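Local coordinates for protein chitooligosaccharide oxidase (Gibberella zeae, PDB 6Y0R) that oxidises the C1 hydroxyl of chitooligosaccharides to the lactone, using a bicovalently bound FAD and passing the electrons to molecular oxygen to give hydrogen peroxide, at residues Y168-R173 with T266-V271; M376-G381 with D400-F405. All coordinates share one frame; numbering follows the deposited sequence.

Contact 1 of 2, residues Y168-R173 with T266-V271. With FAD (flavin-adenine dinucleotide), chain B.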
loop_
_atom_site.group_PDB
_atom_site.type_symbol
_atom_site.label_atom_id
_atom_site.label_comp_id
_atom_site.label_asym_id
_atom_site.label_seq_id
_atom_site.Cartn_x
_atom_site.Cartn_y
_atom_site.Cartn_z
ATOM N N TYR A 168 3.996 -2.930 2.141
ATOM C CA TYR A 168 4.845 -4.080 1.772
ATOM C C TYR A 168 6.068 -3.561 1.019
ATOM O O TYR A 168 5.917 -2.874 0.001
ATOM C CB TYR A 168 4.062 -5.071 0.920
ATOM C CG TYR A 168 4.908 -6.211 0.435
ATOM C CD1 TYR A 168 5.107 -7.352 1.205
ATOM C CD2 TYR A 168 5.479 -6.149 -0.825
ATOM C CE1 TYR A 168 5.924 -8.388 0.729
ATOM C CE2 TYR A 168 6.291 -7.171 -1.298
ATOM C CZ TYR A 168 6.507 -8.295 -0.522
ATOM O OH TYR A 168 7.298 -9.280 -1.104
ATOM N N GLY A 169 7.274 -3.919 1.461
ATOM C CA GLY A 169 8.479 -3.539 0.700
ATOM C C GLY A 169 9.590 -4.557 0.819
ATOM O O GLY A 169 9.325 -5.715 1.186
ATOM N N MET A 170 10.793 -4.097 0.517
ATOM C CA MET A 170 11.941 -4.992 0.263
ATOM C C MET A 170 12.534 -5.607 1.538
ATOM O O MET A 170 13.475 -6.383 1.372
ATOM C CB MET A 170 13.020 -4.186 -0.474
ATOM C CG MET A 170 12.535 -3.767 -1.848
ATOM S SD MET A 170 12.404 -5.256 -2.836
ATOM C CE MET A 170 11.242 -4.693 -4.083
ATOM N N VAL A 171 12.079 -5.256 2.741
ATOM C CA VAL A 171 12.481 -6.020 3.947
ATOM C C VAL A 171 11.260 -6.563 4.676
ATOM O O VAL A 171 11.378 -6.811 5.895
ATOM C CB VAL A 171 13.397 -5.205 4.875
ATOM C CG1 VAL A 171 14.728 -4.935 4.172
ATOM C CG2 VAL A 171 12.762 -3.940 5.410
ATOM N N ALA A 172 10.122 -6.726 3.998
ATOM C CA ALA A 172 8.876 -7.181 4.652
ATOM C C ALA A 172 9.089 -8.536 5.348
ATOM O O ALA A 172 8.525 -8.753 6.424
ATOM C CB ALA A 172 7.775 -7.271 3.613
ATOM N N ARG A 173 9.773 -9.469 4.720
ATOM C CA ARG A 173 9.810 -10.834 5.289
ATOM C C ARG A 173 10.666 -10.794 6.548
ATOM O O ARG A 173 10.444 -11.651 7.408
ATOM C CB ARG A 173 10.295 -11.867 4.293
ATOM C CG ARG A 173 9.328 -12.023 3.126
ATOM C CD ARG A 173 9.670 -13.144 2.181
ATOM N NE ARG A 173 9.464 -14.475 2.755
ATOM C CZ ARG A 173 10.401 -15.254 3.252
ATOM N NH1 ARG A 173 11.655 -14.845 3.321
ATOM N NH2 ARG A 173 10.059 -16.451 3.687
ATOM N N THR A 266 13.553 -10.841 0.685
ATOM C CA THR A 266 12.227 -10.476 0.170
ATOM C C THR A 266 12.375 -10.376 -1.339
ATOM O O THR A 266 13.335 -9.739 -1.785
ATOM C CB THR A 266 11.654 -9.226 0.841
ATOM O OG1 THR A 266 11.528 -9.390 2.265
ATOM C CG2 THR A 266 10.297 -8.879 0.263
ATOM N N MET A 267 11.527 -11.045 -2.107
ATOM C CA MET A 267 11.701 -10.972 -3.553
ATOM C C MET A 267 10.383 -11.194 -4.268
ATOM O O MET A 267 9.377 -11.633 -3.633
ATOM C CB MET A 267 12.738 -11.979 -4.058
ATOM C CG MET A 267 12.380 -13.395 -3.891
ATOM S SD MET A 267 13.855 -14.347 -4.512
ATOM C CE MET A 267 14.331 -13.367 -5.915
ATOM N N GLN A 268 10.423 -10.857 -5.537
ATOM C CA GLN A 268 9.228 -10.875 -6.392
ATOM C C GLN A 268 9.586 -11.285 -7.822
ATOM O O GLN A 268 10.720 -11.083 -8.262
ATOM C CB GLN A 268 8.558 -9.505 -6.311
ATOM C CG GLN A 268 9.431 -8.413 -6.862
ATOM C CD GLN A 268 8.858 -7.024 -6.661
ATOM O OE1 GLN A 268 7.720 -6.834 -6.219
ATOM N NE2 GLN A 268 9.712 -6.035 -6.901
ATOM N N MET A 269 8.570 -11.753 -8.527
ATOM C CA MET A 269 8.654 -12.100 -9.935
ATOM C C MET A 269 7.899 -11.029 -10.721
ATOM O O MET A 269 6.695 -10.830 -10.438
ATOM C CB MET A 269 8.052 -13.472 -10.196
ATOM C CG MET A 269 8.150 -13.874 -11.652
ATOM S SD MET A 269 9.782 -14.381 -12.196
ATOM C CE MET A 269 10.089 -15.804 -11.159
ATOM N N GLY A 270 8.570 -10.353 -11.650
ATOM C CA GLY A 270 7.889 -9.419 -12.556
ATOM C C GLY A 270 7.555 -10.112 -13.871
ATOM O O GLY A 270 8.352 -10.985 -14.320
ATOM N N VAL A 271 6.383 -9.833 -14.462
ATOM C CA VAL A 271 5.940 -10.491 -15.720
ATOM C C VAL A 271 5.349 -9.396 -16.590
ATOM O O VAL A 271 4.569 -8.596 -16.073
ATOM C CB VAL A 271 4.936 -11.622 -15.475
ATOM C CG1 VAL A 271 4.662 -12.350 -16.779
ATOM C CG2 VAL A 271 5.391 -12.613 -14.373
HETATM P PA FAD B . -3.970 8.519 -0.085
HETATM O O1A FAD B . -4.644 8.489 -1.396
HETATM O O2A FAD B . -3.658 9.810 0.558
HETATM O O5B FAD B . -4.779 7.649 0.975
HETATM C C5B FAD B . -5.013 6.252 0.793
HETATM C C4B FAD B . -6.176 5.818 1.667
HETATM O O4B FAD B . -5.825 6.001 3.062
HETATM C C3B FAD B . -7.504 6.587 1.511
HETATM O O3B FAD B . -8.617 5.764 1.883
HETATM C C2B FAD B . -7.346 7.713 2.523
HETATM O O2B FAD B . -8.571 8.336 2.916
HETATM C C1B FAD B . -6.667 6.985 3.651
HETATM N N9A FAD B . -5.854 7.825 4.517
HETATM C C8A FAD B . -4.691 8.458 4.166
HETATM N N7A FAD B . -4.174 9.159 5.168
HETATM C C5A FAD B . -5.063 8.971 6.220
HETATM C C6A FAD B . -5.080 9.454 7.542
HETATM N N6A FAD B . -4.099 10.222 8.022
HETATM N N1A FAD B . -6.127 9.112 8.344
HETATM C C2A FAD B . -7.098 8.351 7.801
HETATM N N3A FAD B . -7.174 7.818 6.577
HETATM C C4A FAD B . -6.118 8.170 5.820
HETATM N N1 FAD B . 2.210 -0.150 -1.716
HETATM C C2 FAD B . 2.976 -1.058 -1.093
HETATM O O2 FAD B . 2.504 -1.760 -0.126
HETATM N N3 FAD B . 4.281 -1.208 -1.466
HETATM C C4 FAD B . 4.879 -0.475 -2.479
HETATM O O4 FAD B . 6.076 -0.649 -2.762
HETATM C C4X FAD B . 4.095 0.498 -3.145
HETATM N N5 FAD B . 4.654 1.263 -4.085
HETATM C C5X FAD B . 3.899 2.286 -4.613
HETATM C C6 FAD B . 4.490 3.165 -5.561
HETATM C C7 FAD B . 3.757 4.192 -6.131
HETATM C C7M FAD B . 4.384 5.108 -7.163
HETATM C C8 FAD B . 2.382 4.415 -5.708
HETATM C C8M FAD B . 1.550 5.586 -6.191
HETATM C C9 FAD B . 1.802 3.505 -4.800
HETATM C C9A FAD B . 2.537 2.444 -4.253
HETATM N N10 FAD B . 1.955 1.575 -3.314
HETATM C C10 FAD B . 2.728 0.585 -2.695
HETATM C "C1'" FAD B . 0.544 1.681 -2.931
HETATM C "C2'" FAD B . 0.371 2.552 -1.685
HETATM O "O2'" FAD B . 0.748 1.833 -0.509
HETATM C "C3'" FAD B . -1.078 2.960 -1.605
HETATM O "O3'" FAD B . -1.350 3.705 -2.814
HETATM C "C4'" FAD B . -1.323 3.796 -0.347
HETATM O "O4'" FAD B . -2.684 3.682 0.106
HETATM C "C5'" FAD B . -0.991 5.232 -0.635
HETATM O "O5'" FAD B . -1.017 6.020 0.570
HETATM P P FAD B . -1.158 7.591 0.408
HETATM O O1P FAD B . -1.148 8.202 1.759
HETATM O O2P FAD B . -0.211 8.132 -0.599
HETATM O O3P FAD B . -2.609 7.687 -0.308
#

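Contact 2 of 2, residues M376-G381 with D400-F405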
loop_
_atom_site.group_PDB
_atom_site.type_symbol
_atom_site.label_atom_id
_atom_site.label_comp_id
_atom_site.label_asym_id
_atom_site.label_seq_id
_atom_site.Cartn_x
_atom_site.Cartn_y
_atom_site.Cartn_z
ATOM N N MET A 376 4.540 -10.850 -8.816
ATOM C CA MET A 376 4.194 -11.915 -7.861
ATOM C C MET A 376 5.191 -11.889 -6.698
ATOM O O MET A 376 6.354 -12.230 -6.906
ATOM C CB MET A 376 4.220 -13.289 -8.522
ATOM C CG MET A 376 3.768 -14.344 -7.581
ATOM S SD MET A 376 3.660 -15.933 -8.354
ATOM C CE MET A 376 5.379 -16.346 -8.461
ATOM N N ASP A 377 4.746 -11.417 -5.542
ATOM C CA ASP A 377 5.608 -11.189 -4.366
ATOM C C ASP A 377 5.474 -12.401 -3.444
ATOM O O ASP A 377 4.352 -12.808 -3.185
ATOM C CB ASP A 377 5.203 -9.920 -3.626
ATOM C CG ASP A 377 5.048 -8.649 -4.459
ATOM O OD1 ASP A 377 5.673 -8.556 -5.504
ATOM O OD2 ASP A 377 4.228 -7.768 -4.048
ATOM N N ILE A 378 6.581 -12.888 -2.873
ATOM C CA ILE A 378 6.486 -13.899 -1.782
ATOM C C ILE A 378 6.298 -13.124 -0.483
ATOM O O ILE A 378 7.237 -12.379 -0.075
ATOM C CB ILE A 378 7.741 -14.811 -1.749
ATOM C CG1 ILE A 378 7.919 -15.519 -3.085
ATOM C CG2 ILE A 378 7.576 -15.778 -0.592
ATOM C CD1 ILE A 378 9.347 -15.880 -3.425
ATOM N N THR A 379 5.094 -13.111 0.089
ATOM C CA THR A 379 4.842 -12.450 1.389
ATOM C C THR A 379 5.051 -13.438 2.540
ATOM O O THR A 379 5.315 -12.963 3.632
ATOM C CB THR A 379 3.419 -11.887 1.485
ATOM O OG1 THR A 379 2.460 -12.940 1.413
ATOM C CG2 THR A 379 3.146 -10.901 0.380
ATOM N N GLY A 380 4.839 -14.731 2.317
ATOM C CA GLY A 380 4.813 -15.724 3.415
ATOM C C GLY A 380 6.050 -16.606 3.475
ATOM O O GLY A 380 7.166 -16.202 3.052
ATOM N N GLY A 381 5.827 -17.810 4.007
ATOM C CA GLY A 381 6.865 -18.816 4.220
ATOM C C GLY A 381 7.158 -18.934 5.710
ATOM O O GLY A 381 6.786 -18.045 6.486
ATOM N N ASP A 400 -2.274 -15.550 6.162
ATOM C CA ASP A 400 -2.329 -16.992 5.853
ATOM C C ASP A 400 -1.918 -17.234 4.392
ATOM O O ASP A 400 -1.607 -18.377 4.024
ATOM C CB ASP A 400 -3.745 -17.480 6.207
ATOM C CG ASP A 400 -4.918 -16.802 5.449
ATOM O OD1 ASP A 400 -4.894 -15.551 5.112
ATOM O OD2 ASP A 400 -5.926 -17.538 5.193
ATOM N N THR A 401 -1.774 -16.190 3.587
ATOM C CA THR A 401 -1.452 -16.286 2.161
ATOM C C THR A 401 0.068 -16.293 1.977
ATOM O O THR A 401 0.790 -15.829 2.875
ATOM C CB THR A 401 -2.197 -15.182 1.407
ATOM O OG1 THR A 401 -1.983 -13.968 2.122
ATOM C CG2 THR A 401 -3.680 -15.421 1.291
ATOM N N LEU A 402 0.549 -16.874 0.882
ATOM C CA LEU A 402 1.989 -16.949 0.567
ATOM C C LEU A 402 2.343 -15.852 -0.427
ATOM O O LEU A 402 3.502 -15.426 -0.417
ATOM C CB LEU A 402 2.282 -18.345 -0.008
ATOM C CG LEU A 402 3.708 -18.639 -0.454
ATOM C CD1 LEU A 402 4.711 -18.458 0.700
ATOM C CD2 LEU A 402 3.803 -20.048 -0.994
ATOM N N LEU A 403 1.420 -15.547 -1.368
ATOM C CA LEU A 403 1.701 -14.735 -2.549
ATOM C C LEU A 403 0.863 -13.472 -2.514
ATOM O O LEU A 403 -0.320 -13.523 -2.123
ATOM C CB LEU A 403 1.386 -15.547 -3.820
ATOM C CG LEU A 403 2.097 -16.890 -3.972
ATOM C CD1 LEU A 403 1.584 -17.592 -5.224
ATOM C CD2 LEU A 403 3.587 -16.709 -4.036
ATOM N N LEU A 404 1.459 -12.399 -2.999
ATOM C CA LEU A 404 0.743 -11.141 -3.289
ATOM C C LEU A 404 1.001 -10.826 -4.750
ATOM O O LEU A 404 2.162 -10.578 -5.132
ATOM C CB LEU A 404 1.255 -10.000 -2.407
ATOM C CG LEU A 404 0.721 -8.602 -2.744
ATOM C CD1 LEU A 404 -0.749 -8.638 -3.019
ATOM C CD2 LEU A 404 1.005 -7.593 -1.647
ATOM N N PHE A 405 -0.051 -10.769 -5.543
ATOM C CA PHE A 405 0.065 -10.356 -6.936
ATOM C C PHE A 405 -0.460 -8.913 -7.066
ATOM O O PHE A 405 -1.518 -8.539 -6.444
ATOM C CB PHE A 405 -0.819 -11.205 -7.851
ATOM C CG PHE A 405 -0.418 -12.648 -8.014
ATOM C CD1 PHE A 405 -0.770 -13.590 -7.063
ATOM C CD2 PHE A 405 0.334 -13.051 -9.099
ATOM C CE1 PHE A 405 -0.392 -14.915 -7.212
ATOM C CE2 PHE A 405 0.690 -14.373 -9.254
ATOM C CZ PHE A 405 0.324 -15.305 -8.313
HETATM O O HOH W 1 -0.056 -12.583 0.589
HETATM O O HOH W 2 1.266 -13.458 3.976
#

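Contact 1 of 2, residues Y168-R173 with T266-V271
T266, on strand 265-272, pushes its short branched side chain into the turn that runs from Y168 to the start of helix 172-175. T266 CB lies 3.4 Å from M170 O. Beyond CB the two branches part. T266 OG1 accepts a hydrogen bond from R173 N at 3.0 Å, nearly straight at 162°. T266 CG2, anti to the backbone N, heads for the tyrosine and packs 3.3 Å from Y168 OH. The same T266 CG2 is 3.4 Å from G169 O. Threonine suits the place because one branch takes up an amide of the helix's first turn and the other, a methyl, packs against the tyrosine hydroxyl and the carbonyl oxygen of G169, which accepts from A172 N to close the type I turn from G169 to A172. V171 is the N-cap residue of that helix.

R173 slides its CB and CG past T266 OG1 in the opposite direction; a bend at chi3 (70°) turns the guanidinium away from T266 toward G380 O and the carbonyls of P262 and I265. Farther along the strand, M170 CE comes within 3.5 Å of Q268 NE2, the two side chains crossing at about a right angle; that amide nitrogen is hydrogen-bonded to D279.

Y168 joins this packing to the cofactor, while its hydroxyl is hydrogen-bonded to I378 O. Y168 meets FAD through its main chain: Y168 N donates to FAD O2 at 3.0 Å. Y168 O accepts from FAD N3 at 2.8 Å. This pairing, with FAD N3 as donor and FAD O2 as acceptor, is consistent with a protonated N3.

Contact 2 of 2, residues M376-G381 with D400-F405
L402 O is gripped by two successive amides of the facing segment, T379 N at 2.9 Å and G380 N at 3.1 Å, both arriving from the same face of its carbonyl plane. This two-donor acceptor site falls where an antiparallel pair, strands 371-378 and 403-411, frays into loop. Across the other edge of 403-411, L402 and L403 both face A346, a classic beta bulge. Before the fray the pairing is regular: D377 and L404 form a hydrogen-bonded pair, flanked by the non-hydrogen-bonded pairs M376 with F405 and I378 with L403.

M376 and F405 lie side by side on the face that helix 247-260 covers. With CG anti to the backbone N (chi1 -176°), the methionine runs out over the ring. M376 CG sits above one face of the F405 ring, 3.9 Å from its centroid. M376 SD follows obliquely in a Met-aromatic contact, 3.4 Å from F405 CZ. A long flexible thioether suits a place where it must follow a flat ring and also meet L403 and F254.

On the other face D377 runs beside L404, and L404 CB is packed tightly against T379 CG2 at 3.5 Å. G380 is glycine for a plain reason: a CB there would strike T401 O. G381 has backbone angles (phi 108°) that would jam a CB against the preceding carbonyl.

Two waters link T379 and T401 beyond the last paired residues. T379 OG1 receives a hydrogen from one, which also bonds T401 OG1, and gives its own to the other, which donates to T401 O at 2.7 Å.

In the fold
Both contacts are buried and lie on the same seven-stranded antiparallel sheet, where strands 265-272 and 371-378 are neighbours, with centres about 9 Å apart. Contact 1 brings a turn of the FAD-binding region against one strand, so side chains do most of the work and a single hydrogen bond crosses it. Contact 2 lies within the sheet, where paired backbones dominate and waters take over at the frayed end. Direct bonds join them: M376 N with M269 O along the strands, and R173 NE with G380 O at the loop. Contact 1 touches the flavin itself, whereas in contact 2 the side chain of L404 comes within about 6 Å of it, nearest atoms.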